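Local coordinates for protein lactococcus lactis MG1363 DpsA (Lactococcus lactis, PDB 1ZS3) that probably binds DNA through an N-terminal helix and, as a dodecameric Dps protein of the ferritin superfamily, probably protects the cell from oxidative stress, at residues I43-A48 with E116-D121; L38-I43 with I100-K105; A29-V34 with T130-L135; F73-L78 with A146-L151. All coordinates share one frame; numbering follows the deposited sequence.

Contact 1. Residues I43-A48 with E116-D121; sequences IRLTQA and ESFIVD
The guanidinium of R44 lies flat over one face of the F118 ring. Its plane and the ring plane differ by 14°. The stack is offset, with R44 CZ 4.4 Å from the F118 ring centroid, so the cation-pi contact is off-centre. F118 CE1 sits beneath the middle of the guanidinium. L45 takes the opposite face of the ring. Its CD2 methyl stands over the ring centre in a CH-pi contact, 3.5 Å from the F118 centroid. A48 meets the ring at its edge, with A48 CB 3.6 Å from F118 CE2.

The guanidinium also bonds through its own edge. R44 NH2 donates to S117 OG at 2.6 Å, almost in the guanidinium plane and nearly straight at 165°. R44 NH1 adds a weak, more bent bond to the same oxygen. On the neighbouring edge, that of NE and NH2, R44 makes a long, weak salt bridge to D121, with R44 NH2 3.3 Å from D121 OD1; the place of that oxygen is less sure. The R44 chain bends at chi2 and chi3, which folds the group back over the ring.

S117 OG also bonds the carbonyl O of L114, one turn earlier in its helix. Further out, L162 of helix 142-165 packs on F118, and L61, I64 and A65 of helix 55-81 pack on L45. The two segments run antiparallel at 167°, with axes 11.7 Å apart. This wide spacing within the ferritin-like four-helix bundle is filled by the ring and the guanidinium. A buried arginine charge is thus met by a pi face, a hydroxyl and probably a carboxylate.

Contact 2. Residues L38-I43 with I100-K105; sequences LFIENI and ITEDPK
I40 and I100 make the apolar part of this contact. Their branches slide past each other in opposite directions, and I40 CG2 comes 3.3 Å from I100 CG2. I100 CG2 reaches this place because it lies anti to the backbone N of its residue.

This part of the fold is a feature of Dps proteins. A short helix, 90-96, interrupts the long connection between the second and third helices of the four-helix bundle. Residues 100-105 belong to the loop after it and run past the first bundle helix, 27-51.

The other contacts set carboxylates against carbon. E41 crosses I100 at about a right angle, with E41 OE2 3.8 Å from I100 CG1. The polar need of that oxygen is met by Q125 NE2 of helix 111-138, which hydrogen-bonds to it. E102 is extended beyond CG (chi2 177°) and brings its carboxylate up to the helix. E102 OE2 lies 3.7 Å from I40 CG1, and E102 OE1 lies 4.0 Å from I43 CG2. No hydrogen bond joins the two segments. Instead E102 OE1 accepts one from the backbone N of T90 of a second subunit, and the side chain of E102 also packs on R44.

Contact 3. Residues A29-V34 with T130-L135; sequences AMLGHV and TRAIKL
M30 and A132 bring their CA atoms to 5.8 Å where helix segments 29-34 and 130-135 run antiparallel at 151°, with axes 9.1 Å apart. M30 does most of the touching. Its CG lies anti to the backbone N (chi1 -167°), which carries the chain across to the other helix. CG then sits 3.9 Å from the backbone N of A132. The bends at chi2 and chi3 turn the S-methyl end toward R131.

M30 and R131 cross at about a right angle. The methyl M30 CE rests on the aliphatic part of the arginine, 3.8 Å from R131 CD. At the root of its chain, M30 CB meets the methyl L135 CD1 at 4.1 Å. Beside this, L31 turns one methyl onto the methyl of A132, and L31 CD2 to A132 CB is 3.5 Å.

Within its own helix R131 has a cation-pi contact with F128 and a weak hydrogen bond from R131 NE to M127 O. L144 and V148 of helix 142-165 pack on L31, so the contact borders the core of the four-helix bundle. P25, just ahead of helix 27-51, touches L135.

No hydrogen bond passes between the segments. The first and third bundle helices are held here by carbon contacts, and alanine at the crossing lets them come close.

Contact 4. Residues F73-L78 with A146-L151; sequences FKISDL and AGVVEL
K74 and E150 cross at about a right angle at the rim of the contact between the second and fourth helices of the ferritin-like four-helix bundle. These helix segments run antiparallel at 159°, with axes 10.1 Å apart. The lysine reaches across because its CG lies anti to the backbone N (chi1 -167°). The glutamate is extended beyond CG and holds its carboxylate out to meet it. The salt bridge has K74 NZ 2.7 Å from E150 OE2 and 2.9 Å from E150 OE1. The ammonium group thus faces both oxygens. The glutamate is exposed, so solvent probably weakens this pairing. E150 also packs on Y71 of helix 55-81, two residues ahead of the segment.

Deeper in, I75 and L151 also cross at about a right angle. They meet by their end methyls, with I75 CD1 3.6 Å from L151 CD2. The same I75 methyl lies beside V148 CG2 at 4.3 Å. V34 and I129 of the other two bundle helices pack on L151, so this inner layer joins the core of the bundle.

On the other side of its helix, D77 forms salt bridges to R62 of a second subunit and R160 of a fourth. L78 meets the other helix at G147. G147 has no side chain, so L78 packs directly on its backbone, with L78 CD1 3.9 Å from G147 CA.

How the contacts relate
From the N terminus, helix 27-51 supplies the first segment of contacts 3, 2 and 1 in turn. Contact 2 closes its loop at 100-105 and contact 1 at 116-121. These two cross, share I43 and touch each other. Both are nested inside the longer loop that contact 3 closes at 130-135. Contact 4 starts on helix 55-81 and closes at 146-151, so it crosses all three. Contacts 1 and 3 tie helices 27-51 and 111-138 at places about 21 Å apart, centre to centre. Contacts 3 and 4 touch, I133 and L31 on V148 and V34 on L151, and between them they use all four bundle helices. Contact 2 ties the chain between helices 90-96 and 111-138 to helix 27-51.

Contact 1. Residues I43-A48 with E116-D121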
loop_
_atom_site.group_PDB
_atom_site.type_symbol
_atom_site.label_atom_id
_atom_site.label_comp_id
_atom_site.label_asym_id
_atom_site.label_seq_id
_atom_site.Cartn_x
_atom_site.Cartn_y
_atom_site.Cartn_z
ATOM N N ILE A 43 -25.472 -20.547 -2.775
ATOM C CA ILE A 43 -26.362 -20.627 -1.612
ATOM C C ILE A 43 -25.955 -21.817 -0.756
ATOM O O ILE A 43 -25.915 -21.759 0.464
ATOM C CB ILE A 43 -27.845 -20.746 -2.054
ATOM C CG1 ILE A 43 -28.142 -19.728 -3.170
ATOM C CG2 ILE A 43 -28.762 -20.643 -0.840
ATOM C CD1 ILE A 43 -29.225 -18.722 -2.868
ATOM N N ARG A 44 -25.617 -22.896 -1.410
ATOM C CA ARG A 44 -25.197 -24.105 -0.738
ATOM C C ARG A 44 -23.917 -23.899 0.033
ATOM O O ARG A 44 -23.750 -24.471 1.106
ATOM C CB ARG A 44 -25.026 -25.232 -1.777
ATOM C CG ARG A 44 -26.274 -26.093 -2.021
ATOM C CD ARG A 44 -26.262 -27.375 -1.216
ATOM N NE ARG A 44 -25.276 -28.317 -1.765
ATOM C CZ ARG A 44 -24.518 -29.145 -1.044
ATOM N NH1 ARG A 44 -24.580 -29.203 0.292
ATOM N NH2 ARG A 44 -23.675 -29.924 -1.701
ATOM N N LEU A 45 -23.018 -23.077 -0.517
ATOM C CA LEU A 45 -21.706 -22.778 0.047
ATOM C C LEU A 45 -21.868 -21.701 1.044
ATOM O O LEU A 45 -21.143 -21.678 2.016
ATOM C CB LEU A 45 -20.723 -22.305 -1.034
ATOM C CG LEU A 45 -20.212 -23.428 -1.955
ATOM C CD1 LEU A 45 -19.682 -22.903 -3.247
ATOM C CD2 LEU A 45 -19.145 -24.290 -1.242
ATOM N N THR A 46 -22.801 -20.768 0.817
ATOM C CA THR A 46 -23.236 -19.855 1.846
ATOM C C THR A 46 -23.804 -20.576 3.070
ATOM O O THR A 46 -23.497 -20.209 4.214
ATOM C CB THR A 46 -24.295 -18.929 1.303
ATOM O OG1 THR A 46 -23.732 -18.092 0.283
ATOM C CG2 THR A 46 -24.754 -17.952 2.356
ATOM N N GLN A 47 -24.641 -21.594 2.866
ATOM C CA GLN A 47 -25.148 -22.382 3.995
ATOM C C GLN A 47 -24.003 -23.067 4.741
ATOM O O GLN A 47 -23.909 -22.946 5.965
ATOM C CB GLN A 47 -26.150 -23.438 3.499
ATOM C CG GLN A 47 -26.462 -24.559 4.534
ATOM C CD GLN A 47 -27.511 -25.535 4.052
ATOM O OE1 GLN A 47 -27.193 -26.462 3.299
ATOM N NE2 GLN A 47 -28.756 -25.332 4.479
ATOM N N ALA A 48 -23.162 -23.790 4.020
ATOM C CA ALA A 48 -22.041 -24.524 4.630
ATOM C C ALA A 48 -21.011 -23.582 5.307
ATOM O O ALA A 48 -20.397 -23.920 6.313
ATOM C CB ALA A 48 -21.372 -25.438 3.570
ATOM N N GLU A 116 -17.656 -33.515 0.995
ATOM C CA GLU A 116 -17.909 -34.586 0.039
ATOM C C GLU A 116 -19.069 -34.272 -0.933
ATOM O O GLU A 116 -19.010 -34.617 -2.108
ATOM C CB GLU A 116 -18.167 -35.865 0.807
ATOM C CG GLU A 116 -17.759 -37.115 0.047
ATOM C CD GLU A 116 -17.559 -38.295 0.968
ATOM O OE1 GLU A 116 -16.379 -38.590 1.335
ATOM O OE2 GLU A 116 -18.602 -38.884 1.349
ATOM N N SER A 117 -20.085 -33.579 -0.452
ATOM C CA SER A 117 -21.184 -33.154 -1.283
ATOM C C SER A 117 -20.766 -32.099 -2.283
ATOM O O SER A 117 -21.342 -32.039 -3.380
ATOM C CB SER A 117 -22.302 -32.634 -0.418
ATOM O OG SER A 117 -22.131 -31.266 -0.130
ATOM N N PHE A 118 -19.761 -31.288 -1.933
ATOM C CA PHE A 118 -19.282 -30.265 -2.842
ATOM C C PHE A 118 -18.364 -30.834 -3.876
ATOM O O PHE A 118 -18.296 -30.268 -4.947
ATOM C CB PHE A 118 -18.614 -29.136 -2.079
ATOM C CG PHE A 118 -19.583 -28.255 -1.370
ATOM C CD1 PHE A 118 -20.591 -27.630 -2.050
ATOM C CD2 PHE A 118 -19.509 -28.085 -0.015
ATOM C CE1 PHE A 118 -21.489 -26.811 -1.385
ATOM C CE2 PHE A 118 -20.403 -27.283 0.654
ATOM C CZ PHE A 118 -21.400 -26.654 -0.028
ATOM N N ILE A 119 -17.727 -31.962 -3.590
ATOM C CA ILE A 119 -16.806 -32.545 -4.585
ATOM C C ILE A 119 -17.655 -33.048 -5.711
ATOM O O ILE A 119 -17.324 -32.848 -6.871
ATOM C CB ILE A 119 -15.960 -33.707 -4.015
ATOM C CG1 ILE A 119 -14.934 -33.150 -3.026
ATOM C CG2 ILE A 119 -15.248 -34.462 -5.130
ATOM C CD1 ILE A 119 -14.367 -34.164 -2.116
ATOM N N VAL A 120 -18.756 -33.685 -5.333
ATOM C CA VAL A 120 -19.755 -34.256 -6.267
ATOM C C VAL A 120 -20.469 -33.150 -7.030
ATOM O O VAL A 120 -20.435 -33.131 -8.247
ATOM C CB VAL A 120 -20.797 -35.175 -5.497
ATOM C CG1 VAL A 120 -22.000 -35.500 -6.342
ATOM C CG2 VAL A 120 -20.095 -36.468 -5.031
ATOM N N ASP A 121 -21.103 -32.220 -6.319
ATOM C CA ASP A 121 -21.582 -30.980 -6.907
ATOM C C ASP A 121 -20.664 -30.423 -8.027
ATOM O O ASP A 121 -21.144 -30.131 -9.121
ATOM C CB ASP A 121 -21.716 -29.924 -5.803
ATOM C CG ASP A 121 -23.102 -29.825 -5.251
ATOM O OD1 ASP A 121 -23.538 -28.759 -4.765
ATOM O OD2 ASP A 121 -23.847 -30.794 -5.250
#

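Contact 2. Residues L38-I43 with I100-K105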
loop_
_atom_site.group_PDB
_atom_site.type_symbol
_atom_site.label_atom_id
_atom_site.label_comp_id
_atom_site.label_asym_id
_atom_site.label_seq_id
_atom_site.Cartn_x
_atom_site.Cartn_y
_atom_site.Cartn_z
ATOM N N LEU A 38 -24.083 -22.079 -10.759
ATOM C CA LEU A 38 -23.210 -21.187 -10.018
ATOM C C LEU A 38 -23.955 -20.609 -8.838
ATOM O O LEU A 38 -23.434 -20.602 -7.735
ATOM C CB LEU A 38 -22.665 -20.067 -10.894
ATOM C CG LEU A 38 -21.555 -20.505 -11.840
ATOM C CD1 LEU A 38 -21.262 -19.352 -12.744
ATOM C CD2 LEU A 38 -20.308 -20.986 -11.081
ATOM N N PHE A 39 -25.166 -20.117 -9.078
ATOM C CA PHE A 39 -25.894 -19.414 -8.042
ATOM C C PHE A 39 -26.455 -20.328 -7.002
ATOM O O PHE A 39 -26.553 -19.929 -5.834
ATOM C CB PHE A 39 -26.982 -18.532 -8.616
ATOM C CG PHE A 39 -27.054 -17.224 -7.943
ATOM C CD1 PHE A 39 -26.496 -16.100 -8.509
ATOM C CD2 PHE A 39 -27.601 -17.132 -6.699
ATOM C CE1 PHE A 39 -26.549 -14.901 -7.868
ATOM C CE2 PHE A 39 -27.646 -15.925 -6.034
ATOM C CZ PHE A 39 -27.124 -14.809 -6.626
ATOM N N ILE A 40 -26.806 -21.562 -7.364
ATOM C CA ILE A 40 -27.398 -22.436 -6.369
ATOM C C ILE A 40 -26.277 -22.975 -5.515
ATOM O O ILE A 40 -26.455 -23.077 -4.320
ATOM C CB ILE A 40 -28.334 -23.542 -7.039
ATOM C CG1 ILE A 40 -29.791 -23.202 -6.776
ATOM C CG2 ILE A 40 -28.078 -24.915 -6.499
ATOM C CD1 ILE A 40 -30.199 -21.875 -7.324
ATOM N N GLU A 41 -25.137 -23.314 -6.111
ATOM C CA GLU A 41 -23.924 -23.595 -5.340
ATOM C C GLU A 41 -23.599 -22.449 -4.392
ATOM O O GLU A 41 -23.331 -22.697 -3.256
ATOM C CB GLU A 41 -22.734 -23.819 -6.248
ATOM C CG GLU A 41 -21.708 -24.695 -5.588
ATOM C CD GLU A 41 -22.032 -26.161 -5.673
ATOM O OE1 GLU A 41 -22.317 -26.759 -4.614
ATOM O OE2 GLU A 41 -22.000 -26.699 -6.800
ATOM N N ASN A 42 -23.635 -21.212 -4.844
ATOM C CA ASN A 42 -23.440 -20.068 -3.976
ATOM C C ASN A 42 -24.214 -20.167 -2.669
ATOM O O ASN A 42 -23.688 -19.892 -1.583
ATOM C CB ASN A 42 -23.788 -18.766 -4.718
ATOM C CG ASN A 42 -23.660 -17.545 -3.851
ATOM O OD1 ASN A 42 -24.540 -16.701 -3.827
ATOM N ND2 ASN A 42 -22.547 -17.442 -3.155
ATOM N N ILE A 43 -25.472 -20.547 -2.775
ATOM C CA ILE A 43 -26.362 -20.627 -1.612
ATOM C C ILE A 43 -25.955 -21.817 -0.756
ATOM O O ILE A 43 -25.915 -21.759 0.464
ATOM C CB ILE A 43 -27.845 -20.746 -2.054
ATOM C CG1 ILE A 43 -28.142 -19.728 -3.170
ATOM C CG2 ILE A 43 -28.762 -20.643 -0.840
ATOM C CD1 ILE A 43 -29.225 -18.722 -2.868
ATOM N N ILE A 100 -27.439 -30.518 -8.799
ATOM C CA ILE A 100 -27.070 -29.902 -7.525
ATOM C C ILE A 100 -28.356 -29.671 -6.779
ATOM O O ILE A 100 -29.328 -29.141 -7.303
ATOM C CB ILE A 100 -26.346 -28.543 -7.698
ATOM C CG1 ILE A 100 -24.909 -28.761 -8.150
ATOM C CG2 ILE A 100 -26.402 -27.701 -6.406
ATOM C CD1 ILE A 100 -24.580 -28.000 -9.412
ATOM N N THR A 101 -28.343 -30.058 -5.518
ATOM C CA THR A 101 -29.580 -30.176 -4.769
ATOM C C THR A 101 -29.405 -29.639 -3.334
ATOM O O THR A 101 -28.521 -30.062 -2.627
ATOM C CB THR A 101 -30.040 -31.660 -4.779
ATOM O OG1 THR A 101 -30.022 -32.195 -3.475
ATOM C CG2 THR A 101 -29.062 -32.624 -5.590
ATOM N N GLU A 102 -30.243 -28.693 -2.960
ATOM C CA GLU A 102 -30.212 -28.093 -1.628
ATOM C C GLU A 102 -30.758 -29.079 -0.596
ATOM O O GLU A 102 -31.046 -30.201 -0.939
ATOM C CB GLU A 102 -30.933 -26.774 -1.617
ATOM C CG GLU A 102 -30.286 -25.802 -2.568
ATOM C CD GLU A 102 -31.045 -24.523 -2.615
ATOM O OE1 GLU A 102 -31.042 -23.799 -1.580
ATOM O OE2 GLU A 102 -31.630 -24.253 -3.698
ATOM N N ASP A 103 -30.824 -28.702 0.681
ATOM C CA ASP A 103 -31.180 -29.623 1.776
ATOM C C ASP A 103 -31.121 -28.866 3.090
ATOM O O ASP A 103 -30.039 -28.543 3.521
ATOM C CB ASP A 103 -30.207 -30.823 1.817
ATOM C CG ASP A 103 -30.801 -32.084 2.493
ATOM O OD1 ASP A 103 -30.637 -33.192 1.899
ATOM O OD2 ASP A 103 -31.414 -32.062 3.597
ATOM N N PRO A 104 -32.252 -28.536 3.717
ATOM C CA PRO A 104 -32.204 -27.745 4.962
ATOM C C PRO A 104 -31.619 -28.521 6.182
ATOM O O PRO A 104 -31.235 -27.935 7.175
ATOM C CB PRO A 104 -33.684 -27.355 5.205
ATOM C CG PRO A 104 -34.355 -27.620 3.905
ATOM C CD PRO A 104 -33.639 -28.836 3.325
ATOM N N LYS A 105 -31.575 -29.839 6.058
ATOM C CA LYS A 105 -30.955 -30.721 7.076
ATOM C C LYS A 105 -29.432 -30.776 6.928
ATOM O O LYS A 105 -28.775 -31.524 7.660
ATOM C CB LYS A 105 -31.534 -32.158 7.036
ATOM C CG LYS A 105 -33.134 -32.155 7.003
ATOM C CD LYS A 105 -33.773 -33.592 6.857
ATOM C CE LYS A 105 -33.404 -34.157 5.462
ATOM N NZ LYS A 105 -34.232 -33.457 4.400
#

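Contact 3. Residues A29-V34 with T130-L135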
loop_
_atom_site.group_PDB
_atom_site.type_symbol
_atom_site.label_atom_id
_atom_site.label_comp_id
_atom_site.label_asym_id
_atom_site.label_seq_id
_atom_site.Cartn_x
_atom_site.Cartn_y
_atom_site.Cartn_z
ATOM N N ALA A 29 -27.312 -21.034 -24.258
ATOM C CA ALA A 29 -28.347 -21.900 -23.655
ATOM C C ALA A 29 -27.659 -22.797 -22.631
ATOM O O ALA A 29 -28.052 -22.822 -21.459
ATOM C CB ALA A 29 -29.001 -22.781 -24.742
ATOM N N MET A 30 -26.630 -23.523 -23.092
ATOM C CA MET A 30 -25.825 -24.348 -22.210
ATOM C C MET A 30 -25.302 -23.622 -20.958
ATOM O O MET A 30 -25.289 -24.200 -19.876
ATOM C CB MET A 30 -24.661 -24.931 -22.993
ATOM C CG MET A 30 -23.926 -26.033 -22.282
ATOM S SD MET A 30 -25.092 -27.347 -21.768
ATOM C CE MET A 30 -25.087 -28.312 -23.339
ATOM N N LEU A 31 -24.903 -22.368 -21.109
ATOM C CA LEU A 31 -24.372 -21.556 -20.027
ATOM C C LEU A 31 -25.424 -21.098 -19.044
ATOM O O LEU A 31 -25.078 -20.581 -17.977
ATOM C CB LEU A 31 -23.648 -20.325 -20.564
ATOM C CG LEU A 31 -22.299 -20.600 -21.217
ATOM C CD1 LEU A 31 -21.817 -19.399 -22.021
ATOM C CD2 LEU A 31 -21.284 -21.014 -20.169
ATOM N N GLY A 32 -26.698 -21.248 -19.424
ATOM C CA GLY A 32 -27.834 -20.999 -18.553
ATOM C C GLY A 32 -27.912 -22.011 -17.453
ATOM O O GLY A 32 -28.399 -21.696 -16.363
ATOM N N HIS A 33 -27.447 -23.213 -17.756
ATOM C CA HIS A 33 -27.308 -24.242 -16.779
ATOM C C HIS A 33 -26.059 -24.001 -15.896
ATOM O O HIS A 33 -26.020 -24.349 -14.700
ATOM C CB HIS A 33 -27.150 -25.546 -17.505
ATOM C CG HIS A 33 -28.407 -26.098 -18.153
ATOM N ND1 HIS A 33 -29.684 -26.201 -17.490
ATOM C CD2 HIS A 33 -28.556 -26.712 -19.356
ATOM C CE1 HIS A 33 -30.548 -26.772 -18.318
ATOM N NE2 HIS A 33 -29.891 -27.148 -19.416
ATOM N N VAL A 34 -25.002 -23.439 -16.502
ATOM C CA VAL A 34 -23.754 -23.273 -15.798
ATOM C C VAL A 34 -23.980 -22.183 -14.804
ATOM O O VAL A 34 -23.720 -22.387 -13.627
ATOM C CB VAL A 34 -22.612 -22.895 -16.726
ATOM C CG1 VAL A 34 -21.431 -22.457 -15.921
ATOM C CG2 VAL A 34 -22.271 -24.080 -17.588
ATOM N N THR A 130 -17.719 -28.005 -19.655
ATOM C CA THR A 130 -17.040 -28.711 -20.740
ATOM C C THR A 130 -17.711 -28.471 -22.089
ATOM O O THR A 130 -17.052 -28.105 -23.063
ATOM C CB THR A 130 -16.941 -30.203 -20.385
ATOM O OG1 THR A 130 -15.715 -30.431 -19.668
ATOM C CG2 THR A 130 -16.822 -31.096 -21.591
ATOM N N ARG A 131 -19.018 -28.661 -22.114
ATOM C CA ARG A 131 -19.814 -28.515 -23.311
ATOM C C ARG A 131 -19.867 -27.059 -23.730
ATOM O O ARG A 131 -19.758 -26.758 -24.905
ATOM C CB ARG A 131 -21.231 -29.085 -23.093
ATOM C CG ARG A 131 -21.271 -30.621 -23.056
ATOM C CD ARG A 131 -22.685 -31.243 -23.165
ATOM N NE ARG A 131 -23.138 -31.784 -21.870
ATOM C CZ ARG A 131 -24.372 -32.250 -21.619
ATOM N NH1 ARG A 131 -24.654 -32.726 -20.400
ATOM N NH2 ARG A 131 -25.315 -32.228 -22.570
ATOM N N ALA A 132 -20.033 -26.143 -22.781
ATOM C CA ALA A 132 -20.118 -24.740 -23.123
ATOM C C ALA A 132 -18.765 -24.203 -23.712
ATOM O O ALA A 132 -18.752 -23.276 -24.516
ATOM C CB ALA A 132 -20.534 -23.935 -21.935
ATOM N N ILE A 133 -17.632 -24.787 -23.319
ATOM C CA ILE A 133 -16.356 -24.422 -23.889
ATOM C C ILE A 133 -16.405 -24.769 -25.328
ATOM O O ILE A 133 -16.143 -23.907 -26.152
ATOM C CB ILE A 133 -15.206 -25.142 -23.194
ATOM C CG1 ILE A 133 -15.081 -24.582 -21.771
ATOM C CG2 ILE A 133 -13.899 -25.064 -24.022
ATOM C CD1 ILE A 133 -14.225 -25.394 -20.879
ATOM N N LYS A 134 -16.711 -26.037 -25.635
ATOM C CA LYS A 134 -16.689 -26.539 -27.008
ATOM C C LYS A 134 -17.647 -25.758 -27.915
ATOM O O LYS A 134 -17.302 -25.457 -29.055
ATOM C CB LYS A 134 -17.034 -28.027 -27.064
ATOM C CG LYS A 134 -16.033 -28.981 -26.393
ATOM C CD LYS A 134 -16.491 -30.434 -26.572
ATOM C CE LYS A 134 -15.717 -31.435 -25.709
ATOM N NZ LYS A 134 -16.653 -32.404 -24.967
ATOM N N LEU A 135 -18.842 -25.424 -27.422
ATOM C CA LEU A 135 -19.843 -24.685 -28.201
ATOM C C LEU A 135 -19.338 -23.296 -28.443
ATOM O O LEU A 135 -19.459 -22.782 -29.554
ATOM C CB LEU A 135 -21.229 -24.630 -27.513
ATOM C CG LEU A 135 -21.970 -25.983 -27.365
ATOM C CD1 LEU A 135 -23.393 -25.807 -26.831
ATOM C CD2 LEU A 135 -21.962 -26.806 -28.669
#

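Contact 4. Residues F73-L78 with A146-L151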
loop_
_atom_site.group_PDB
_atom_site.type_symbol
_atom_site.label_atom_id
_atom_site.label_comp_id
_atom_site.label_asym_id
_atom_site.label_seq_id
_atom_site.Cartn_x
_atom_site.Cartn_y
_atom_site.Cartn_z
ATOM N N PHE A 73 -21.007 -12.930 -12.480
ATOM C CA PHE A 73 -20.954 -11.618 -13.142
ATOM C C PHE A 73 -19.980 -11.616 -14.337
ATOM O O PHE A 73 -20.192 -10.923 -15.319
ATOM C CB PHE A 73 -20.544 -10.507 -12.167
ATOM C CG PHE A 73 -21.629 -10.094 -11.201
ATOM C CD1 PHE A 73 -21.556 -10.465 -9.854
ATOM C CD2 PHE A 73 -22.718 -9.343 -11.626
ATOM C CE1 PHE A 73 -22.541 -10.096 -8.972
ATOM C CE2 PHE A 73 -23.741 -8.988 -10.731
ATOM C CZ PHE A 73 -23.642 -9.360 -9.401
ATOM N N LYS A 74 -18.934 -12.425 -14.275
ATOM C CA LYS A 74 -17.894 -12.302 -15.270
ATOM C C LYS A 74 -18.410 -12.884 -16.595
ATOM O O LYS A 74 -18.201 -12.310 -17.664
ATOM C CB LYS A 74 -16.596 -12.959 -14.802
ATOM C CG LYS A 74 -15.389 -12.605 -15.625
ATOM C CD LYS A 74 -14.384 -13.785 -15.727
ATOM C CE LYS A 74 -12.891 -13.302 -15.718
ATOM N NZ LYS A 74 -11.978 -14.259 -16.458
ATOM N N ILE A 75 -19.039 -14.048 -16.495
ATOM C CA ILE A 75 -19.565 -14.781 -17.628
ATOM C C ILE A 75 -20.840 -14.176 -18.208
ATOM O O ILE A 75 -21.045 -14.219 -19.425
ATOM C CB ILE A 75 -19.739 -16.238 -17.233
ATOM C CG1 ILE A 75 -18.379 -16.785 -16.779
ATOM C CG2 ILE A 75 -20.201 -17.088 -18.424
ATOM C CD1 ILE A 75 -18.410 -18.220 -16.554
ATOM N N SER A 76 -21.660 -13.612 -17.330
ATOM C CA SER A 76 -22.858 -12.936 -17.701
ATOM C C SER A 76 -22.443 -11.819 -18.569
ATOM O O SER A 76 -23.002 -11.621 -19.634
ATOM C CB SER A 76 -23.666 -12.439 -16.504
ATOM O OG SER A 76 -24.226 -13.543 -15.812
ATOM N N ASP A 77 -21.471 -11.060 -18.093
ATOM C CA ASP A 77 -20.959 -9.906 -18.840
ATOM C C ASP A 77 -20.401 -10.351 -20.145
ATOM O O ASP A 77 -20.568 -9.635 -21.132
ATOM C CB ASP A 77 -19.880 -9.172 -18.070
ATOM C CG ASP A 77 -20.447 -8.232 -17.098
ATOM O OD1 ASP A 77 -19.806 -7.901 -16.101
ATOM O OD2 ASP A 77 -21.572 -7.755 -17.237
ATOM N N LEU A 78 -19.730 -11.513 -20.171
ATOM C CA LEU A 78 -19.101 -11.932 -21.397
ATOM C C LEU A 78 -20.213 -12.248 -22.399
ATOM O O LEU A 78 -20.069 -11.947 -23.586
ATOM C CB LEU A 78 -18.220 -13.153 -21.166
ATOM C CG LEU A 78 -16.820 -12.823 -20.652
ATOM C CD1 LEU A 78 -16.084 -14.081 -20.239
ATOM C CD2 LEU A 78 -15.975 -12.072 -21.680
ATOM N N ALA A 146 -12.648 -18.232 -23.418
ATOM C CA ALA A 146 -11.549 -18.046 -22.490
ATOM C C ALA A 146 -12.031 -17.956 -21.030
ATOM O O ALA A 146 -11.457 -18.606 -20.144
ATOM C CB ALA A 146 -10.775 -16.817 -22.857
ATOM N N GLY A 147 -13.061 -17.138 -20.776
ATOM C CA GLY A 147 -13.673 -17.033 -19.456
ATOM C C GLY A 147 -14.154 -18.389 -18.945
ATOM O O GLY A 147 -13.990 -18.711 -17.793
ATOM N N VAL A 148 -14.732 -19.207 -19.795
ATOM C CA VAL A 148 -15.314 -20.461 -19.358
ATOM C C VAL A 148 -14.223 -21.498 -19.113
ATOM O O VAL A 148 -14.404 -22.404 -18.313
ATOM C CB VAL A 148 -16.346 -20.969 -20.387
ATOM C CG1 VAL A 148 -16.736 -22.414 -20.136
ATOM C CG2 VAL A 148 -17.569 -20.148 -20.336
ATOM N N VAL A 149 -13.076 -21.334 -19.767
ATOM C CA VAL A 149 -11.943 -22.194 -19.507
ATOM C C VAL A 149 -11.416 -21.883 -18.107
ATOM O O VAL A 149 -11.023 -22.762 -17.338
ATOM C CB VAL A 149 -10.841 -22.033 -20.580
ATOM C CG1 VAL A 149 -9.542 -22.692 -20.132
ATOM C CG2 VAL A 149 -11.289 -22.609 -21.937
ATOM N N GLU A 150 -11.416 -20.620 -17.745
ATOM C CA GLU A 150 -10.928 -20.247 -16.455
ATOM C C GLU A 150 -11.742 -21.016 -15.440
ATOM O O GLU A 150 -11.173 -21.651 -14.575
ATOM C CB GLU A 150 -11.058 -18.756 -16.262
ATOM C CG GLU A 150 -9.748 -17.979 -16.395
ATOM C CD GLU A 150 -9.981 -16.493 -16.172
ATOM O OE1 GLU A 150 -10.313 -16.090 -15.008
ATOM O OE2 GLU A 150 -9.910 -15.758 -17.190
ATOM N N LEU A 151 -13.069 -20.975 -15.575
ATOM C CA LEU A 151 -13.992 -21.603 -14.631
ATOM C C LEU A 151 -13.786 -23.117 -14.519
ATOM O O LEU A 151 -13.779 -23.670 -13.408
ATOM C CB LEU A 151 -15.414 -21.301 -15.078
ATOM C CG LEU A 151 -16.546 -21.901 -14.267
ATOM C CD1 LEU A 151 -16.371 -21.653 -12.787
ATOM C CD2 LEU A 151 -17.864 -21.322 -14.730
#